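Local atomic coordinates of V-type ATP synthase alpha chain (Nanoarchaeum equitans Kin4-M, PDB entry 5BN3), a protein that belongs to the ATP synthase alpha/beta family, with a beta-barrel domain, a P-loop nucleotide-binding domain and a helical C-terminal domain, and is modelled with ADP and magnesium. Residues F21-V26 with K30-V35; E355-S360 with L395-A400. All blocks are in the same frame, centred on the assembly; numbering follows the deposited sequence.

Contact 1: residues F21-V26 with K30-V35; sequences FEVVRV and KLIGEV
The ring of F21 meets the carboxylate of E34 at its edge, with CD1 3.8 Å from OE2 and the planes of ring and carboxylate 66° apart. The carbonyl O of V35, which approaches the same ring obliquely, accepts a bent hydrogen bond from F21 N (2.7 Å, 135° at the hydrogen). E34 reaches the ring because its chain is extended, CG anti to the backbone N (chi1 -174°). A water donates to F21 O; its approach to E34 OE2 is too short to be trusted as modelled. OE2 forms a salt bridge with R185 and OE1 a hydrogen bond with Y48, so both oxygens have partners.

Beyond this end the backbones pair antiparallel. The bond from V35 N to E22 O is nearly straight (2.9 Å). V24 and G33 exchange two bonds, of which V24 N to G33 O comes from well above the carbonyl plane; V26 and L31 exchange two more, V26 N lying in the carbonyl plane of L31, on a lone pair of its O. On the face of V23, R25, I32 and E34, V23 CG1 touches I32 CG2 at 4.1 Å. On the other, the side chains of V24 and V35 cross at about a right angle, with V24 CG1 3.9 Å from V35 CG2, and both valines pack on I45 of strand 42-47. At the turn R25 CB meets K30 CB at 3.9 Å. K30 and L31 together face V26, a G1 bulge that closes the two-stranded beta hairpin of the N-terminal beta-barrel domain.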
loop_
_atom_site.group_PDB
_atom_site.type_symbol
_atom_site.label_atom_id
_atom_site.label_comp_id
_atom_site.label_asym_id
_atom_site.label_seq_id
_atom_site.Cartn_x
_atom_site.Cartn_y
_atom_site.Cartn_z
ATOM N N PHE A 21 -20.122 -31.901 -7.905
ATOM C CA PHE A 21 -20.007 -32.374 -6.521
ATOM C C PHE A 21 -20.021 -33.895 -6.361
ATOM O O PHE A 21 -20.205 -34.411 -5.257
ATOM C CB PHE A 21 -21.047 -31.703 -5.619
ATOM C CG PHE A 21 -20.933 -30.209 -5.588
ATOM C CD1 PHE A 21 -19.835 -29.600 -5.000
ATOM C CD2 PHE A 21 -21.915 -29.410 -6.153
ATOM C CE1 PHE A 21 -19.718 -28.224 -4.973
ATOM C CE2 PHE A 21 -21.805 -28.032 -6.128
ATOM C CZ PHE A 21 -20.705 -27.438 -5.537
ATOM N N GLU A 22 -19.804 -34.609 -7.460
ATOM C CA GLU A 22 -19.640 -36.053 -7.392
ATOM C C GLU A 22 -18.247 -36.366 -6.865
ATOM O O GLU A 22 -17.269 -35.719 -7.248
ATOM C CB GLU A 22 -19.824 -36.682 -8.775
ATOM C CG GLU A 22 -19.640 -38.190 -8.805
ATOM C CD GLU A 22 -19.564 -38.740 -10.214
ATOM O OE1 GLU A 22 -19.747 -37.964 -11.178
ATOM O OE2 GLU A 22 -19.317 -39.954 -10.357
ATOM N N VAL A 23 -18.159 -37.349 -5.975
ATOM C CA VAL A 23 -16.865 -37.833 -5.517
ATOM C C VAL A 23 -16.294 -38.761 -6.575
ATOM O O VAL A 23 -16.979 -39.667 -7.049
ATOM C CB VAL A 23 -16.978 -38.585 -4.183
ATOM C CG1 VAL A 23 -15.663 -39.261 -3.842
ATOM C CG2 VAL A 23 -17.362 -37.627 -3.083
ATOM N N VAL A 24 -15.045 -38.522 -6.957
ATOM C CA VAL A 24 -14.388 -39.363 -7.946
ATOM C C VAL A 24 -13.122 -39.973 -7.366
ATOM O O VAL A 24 -12.622 -39.531 -6.331
ATOM C CB VAL A 24 -14.041 -38.582 -9.230
ATOM C CG1 VAL A 24 -15.304 -38.148 -9.944
ATOM C CG2 VAL A 24 -13.171 -37.374 -8.906
ATOM N N ARG A 25 -12.615 -41.000 -8.035
ATOM C CA ARG A 25 -11.352 -41.607 -7.648
ATOM C C ARG A 25 -10.328 -41.367 -8.750
ATOM O O ARG A 25 -10.521 -41.784 -9.894
ATOM C CB ARG A 25 -11.544 -43.095 -7.355
ATOM C CG ARG A 25 -12.321 -43.337 -6.071
ATOM C CD ARG A 25 -13.059 -44.662 -6.060
ATOM N NE ARG A 25 -13.759 -44.859 -4.792
ATOM C CZ ARG A 25 -14.768 -45.704 -4.609
ATOM N NH1 ARG A 25 -15.212 -46.438 -5.619
ATOM N NH2 ARG A 25 -15.339 -45.808 -3.417
ATOM N N VAL A 26 -9.247 -40.679 -8.395
ATOM C CA VAL A 26 -8.312 -40.143 -9.379
ATOM C C VAL A 26 -7.049 -40.989 -9.533
ATOM O O VAL A 26 -6.364 -41.291 -8.551
ATOM C CB VAL A 26 -7.915 -38.694 -9.023
ATOM C CG1 VAL A 26 -6.957 -38.132 -10.053
ATOM C CG2 VAL A 26 -9.150 -37.817 -8.928
ATOM N N LYS A 30 -6.268 -44.329 -7.166
ATOM C CA LYS A 30 -7.624 -43.989 -6.731
ATOM C C LYS A 30 -7.666 -43.000 -5.568
ATOM O O LYS A 30 -8.174 -43.317 -4.490
ATOM C CB LYS A 30 -8.401 -45.257 -6.371
ATOM C CG LYS A 30 -8.609 -46.216 -7.535
ATOM C CD LYS A 30 -9.372 -47.449 -7.076
ATOM C CE LYS A 30 -10.175 -48.066 -8.208
ATOM N NZ LYS A 30 -11.192 -49.026 -7.692
ATOM N N LEU A 31 -7.138 -41.804 -5.795
ATOM C CA LEU A 31 -7.153 -40.761 -4.780
ATOM C C LEU A 31 -8.538 -40.124 -4.727
ATOM O O LEU A 31 -9.167 -39.900 -5.764
ATOM C CB LEU A 31 -6.091 -39.705 -5.092
ATOM C CG LEU A 31 -4.696 -40.259 -5.391
ATOM C CD1 LEU A 31 -3.735 -39.150 -5.787
ATOM C CD2 LEU A 31 -4.158 -41.016 -4.194
ATOM N N ILE A 32 -9.019 -39.848 -3.518
ATOM C CA ILE A 32 -10.328 -39.229 -3.347
ATOM C C ILE A 32 -10.327 -37.801 -3.887
ATOM O O ILE A 32 -9.473 -36.988 -3.526
ATOM C CB ILE A 32 -10.769 -39.212 -1.869
ATOM C CG1 ILE A 32 -10.716 -40.623 -1.273
ATOM C CG2 ILE A 32 -12.168 -38.629 -1.737
ATOM C CD1 ILE A 32 -11.648 -41.615 -1.946
ATOM N N GLY A 33 -11.285 -37.506 -4.763
ATOM C CA GLY A 33 -11.444 -36.174 -5.314
ATOM C C GLY A 33 -12.910 -35.799 -5.373
ATOM O O GLY A 33 -13.782 -36.644 -5.167
ATOM N N GLU A 34 -13.183 -34.529 -5.652
ATOM C CA GLU A 34 -14.555 -34.053 -5.763
ATOM C C GLU A 34 -14.676 -33.085 -6.935
ATOM O O GLU A 34 -13.896 -32.139 -7.050
ATOM C CB GLU A 34 -14.984 -33.372 -4.458
ATOM C CG GLU A 34 -16.446 -32.951 -4.404
ATOM C CD GLU A 34 -16.798 -32.244 -3.104
ATOM O OE1 GLU A 34 -15.871 -31.869 -2.354
ATOM O OE2 GLU A 34 -18.003 -32.062 -2.831
ATOM N N VAL A 35 -15.646 -33.329 -7.812
ATOM C CA VAL A 35 -15.890 -32.433 -8.939
ATOM C C VAL A 35 -16.473 -31.111 -8.440
ATOM O O VAL A 35 -17.501 -31.095 -7.771
ATOM C CB VAL A 35 -16.849 -33.064 -9.968
ATOM C CG1 VAL A 35 -17.088 -32.110 -11.121
ATOM C CG2 VAL A 35 -16.275 -34.371 -10.489
HETATM O O HOH W 1 -19.828 -33.623 -2.706
#

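Contact 2: residues E355-S360 with L395-A400; sequences EFYERS and LRLVGA
Y357 and V398 meet by CH-pi packing inside the nucleotide-binding domain, a P-loop NTPase fold, where the C-terminal part of helix 349-357 lies against the loop joining helix 389-395 to strand 400-401. CG1 of V398 stands over one face of the tyrosine ring, 3.9 Å from its centroid and 23° off the normal, displaced toward the CD1-CE1 side. With CG1 anti to the carbonyl carbon of V398 (chi1 -59°), this is the methyl that reaches the ring, and the two side chains are set obliquely to each other. The opposite face of the ring is filled by F356 CD2 over its centre, so the tyrosine is sandwiched between its own neighbour in sequence and the valine of the loop.

A second apolar touch comes from L397, whose CD1 approaches Y357 CD2 at 4.2 Å, obliquely to the ring. L397 also leans on L350, L353 and A354 of the same helix, while V398 packs on S218 and A220 of strand 218-222; together they wedge the loop between helix and sheet. L397 additionally touches A192 of the neighbouring NEQ263 chain, which places this side of the loop at a subunit interface.

The polar link between the segments is one water, which donates to Y357 O and to L397 O; no direct hydrogen bond joins them. Residues Y357 to S360 form a type I beta turn. Y357 O accepts from S360 N at 3.1 Å and from S360 OG at 2.8 Å, the hydroxyl oxygen lying nearly in line with the carbonyl, at a C=O...OG angle of 170°.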
loop_
_atom_site.group_PDB
_atom_site.type_symbol
_atom_site.label_atom_id
_atom_site.label_comp_id
_atom_site.label_asym_id
_atom_site.label_seq_id
_atom_site.Cartn_x
_atom_site.Cartn_y
_atom_site.Cartn_z
ATOM N N GLU A 355 -21.423 -20.429 5.046
ATOM C CA GLU A 355 -21.856 -21.827 4.989
ATOM C C GLU A 355 -21.435 -22.605 6.236
ATOM O O GLU A 355 -22.054 -23.605 6.591
ATOM C CB GLU A 355 -21.314 -22.512 3.727
ATOM C CG GLU A 355 -21.966 -22.046 2.430
ATOM C CD GLU A 355 -21.371 -22.715 1.201
ATOM O OE1 GLU A 355 -20.580 -23.672 1.359
ATOM O OE2 GLU A 355 -21.693 -22.283 0.074
ATOM N N PHE A 356 -20.381 -22.136 6.895
ATOM C CA PHE A 356 -19.923 -22.730 8.146
ATOM C C PHE A 356 -20.683 -22.159 9.344
ATOM O O PHE A 356 -21.383 -22.885 10.050
ATOM C CB PHE A 356 -18.415 -22.507 8.303
ATOM C CG PHE A 356 -17.845 -23.042 9.585
ATOM C CD1 PHE A 356 -18.063 -24.358 9.963
ATOM C CD2 PHE A 356 -17.072 -22.231 10.402
ATOM C CE1 PHE A 356 -17.528 -24.855 11.141
ATOM C CE2 PHE A 356 -16.535 -22.720 11.581
ATOM C CZ PHE A 356 -16.763 -24.035 11.952
ATOM N N TYR A 357 -20.560 -20.853 9.561
ATOM C CA TYR A 357 -21.113 -20.216 10.758
ATOM C C TYR A 357 -22.640 -20.225 10.850
ATOM O O TYR A 357 -23.194 -20.218 11.948
ATOM C CB TYR A 357 -20.578 -18.786 10.899
ATOM C CG TYR A 357 -19.113 -18.727 11.264
ATOM C CD1 TYR A 357 -18.687 -19.036 12.547
ATOM C CD2 TYR A 357 -18.158 -18.360 10.328
ATOM C CE1 TYR A 357 -17.353 -18.983 12.886
ATOM C CE2 TYR A 357 -16.820 -18.303 10.659
ATOM C CZ TYR A 357 -16.426 -18.616 11.941
ATOM O OH TYR A 357 -15.096 -18.563 12.279
ATOM N N GLU A 358 -23.323 -20.244 9.709
ATOM C CA GLU A 358 -24.785 -20.260 9.712
ATOM C C GLU A 358 -25.350 -21.602 10.180
ATOM O O GLU A 358 -26.559 -21.741 10.363
ATOM C CB GLU A 358 -25.333 -19.896 8.338
ATOM N N ARG A 359 -24.474 -22.583 10.374
ATOM C CA ARG A 359 -24.887 -23.886 10.892
ATOM C C ARG A 359 -25.035 -23.862 12.407
ATOM O O ARG A 359 -25.650 -24.751 12.988
ATOM C CB ARG A 359 -23.875 -24.965 10.504
ATOM C CG ARG A 359 -23.796 -25.276 9.017
ATOM C CD ARG A 359 -23.351 -26.714 8.828
ATOM N NE ARG A 359 -22.957 -27.017 7.456
ATOM C CZ ARG A 359 -22.826 -28.249 6.975
ATOM N NH1 ARG A 359 -23.080 -29.296 7.749
ATOM N NH2 ARG A 359 -22.460 -28.434 5.717
ATOM N N SER A 360 -24.461 -22.849 13.048
ATOM C CA SER A 360 -24.586 -22.710 14.494
ATOM C C SER A 360 -26.017 -22.332 14.833
ATOM O O SER A 360 -26.793 -21.957 13.952
ATOM C CB SER A 360 -23.633 -21.641 15.022
ATOM O OG SER A 360 -24.040 -20.351 14.605
ATOM N N LEU A 395 -16.400 -11.270 11.352
ATOM C CA LEU A 395 -17.027 -10.375 12.327
ATOM C C LEU A 395 -18.461 -9.999 11.960
ATOM O O LEU A 395 -19.244 -9.599 12.821
ATOM C CB LEU A 395 -16.180 -9.113 12.524
ATOM C CG LEU A 395 -14.831 -9.339 13.206
ATOM C CD1 LEU A 395 -14.177 -8.017 13.584
ATOM C CD2 LEU A 395 -15.007 -10.222 14.424
ATOM N N ARG A 396 -18.812 -10.130 10.684
ATOM C CA ARG A 396 -20.179 -9.837 10.263
ATOM C C ARG A 396 -21.055 -11.089 10.276
ATOM O O ARG A 396 -22.223 -11.044 9.889
ATOM C CB ARG A 396 -20.189 -9.159 8.888
ATOM C CG ARG A 396 -19.421 -7.842 8.864
ATOM C CD ARG A 396 -19.933 -6.905 7.784
ATOM N NE ARG A 396 -19.924 -7.527 6.463
ATOM C CZ ARG A 396 -18.854 -7.600 5.678
ATOM N NH1 ARG A 396 -17.697 -7.093 6.080
ATOM N NH2 ARG A 396 -18.941 -8.181 4.490
ATOM N N LEU A 397 -20.491 -12.195 10.755
ATOM C CA LEU A 397 -21.217 -13.463 10.817
ATOM C C LEU A 397 -21.400 -13.990 12.244
ATOM O O LEU A 397 -22.378 -14.683 12.531
ATOM C CB LEU A 397 -20.514 -14.524 9.962
ATOM C CG LEU A 397 -20.449 -14.288 8.451
ATOM C CD1 LEU A 397 -19.549 -15.318 7.778
ATOM C CD2 LEU A 397 -21.840 -14.325 7.843
ATOM N N VAL A 398 -20.471 -13.656 13.138
ATOM C CA VAL A 398 -20.482 -14.228 14.490
ATOM C C VAL A 398 -21.095 -13.298 15.538
ATOM O O VAL A 398 -21.341 -12.122 15.268
ATOM C CB VAL A 398 -19.069 -14.665 14.940
ATOM C CG1 VAL A 398 -18.505 -15.692 13.974
ATOM C CG2 VAL A 398 -18.137 -13.460 15.035
ATOM N N GLY A 399 -21.335 -13.834 16.733
ATOM C CA GLY A 399 -22.015 -13.091 17.782
ATOM C C GLY A 399 -21.090 -12.427 18.786
ATOM O O GLY A 399 -21.543 -11.646 19.627
ATOM N N ALA A 400 -19.797 -12.734 18.708
ATOM C CA ALA A 400 -18.813 -12.109 19.591
ATOM C C ALA A 400 -17.414 -12.082 19.002
ATOM O O ALA A 400 -17.040 -12.955 18.214
ATOM C CB ALA A 400 -18.783 -12.805 20.941
HETATM O O HOH W 2 -22.871 -17.658 13.552
#

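In the fold
The two contacts lie in different domains, their centres 29 Å apart and their nearest atoms about 8 Å apart, and they share no helix or strand. Contact 1 is local and partly buried, in the outlying beta-barrel domain: two adjacent strands of one hairpin, their segments separated by three residues, joined chiefly by main-chain hydrogen bonds. Contact 2 is smaller and buried, nearer the centre of the chain; it brings together the last part of a helix and a loop separated by 34 residues, through apolar side chains and a bridging water. Both border the NEQ263 chain, contact 1 through F21 and contact 2 through four residues, among them R396, which hydrogen-bonds N230 of that chain.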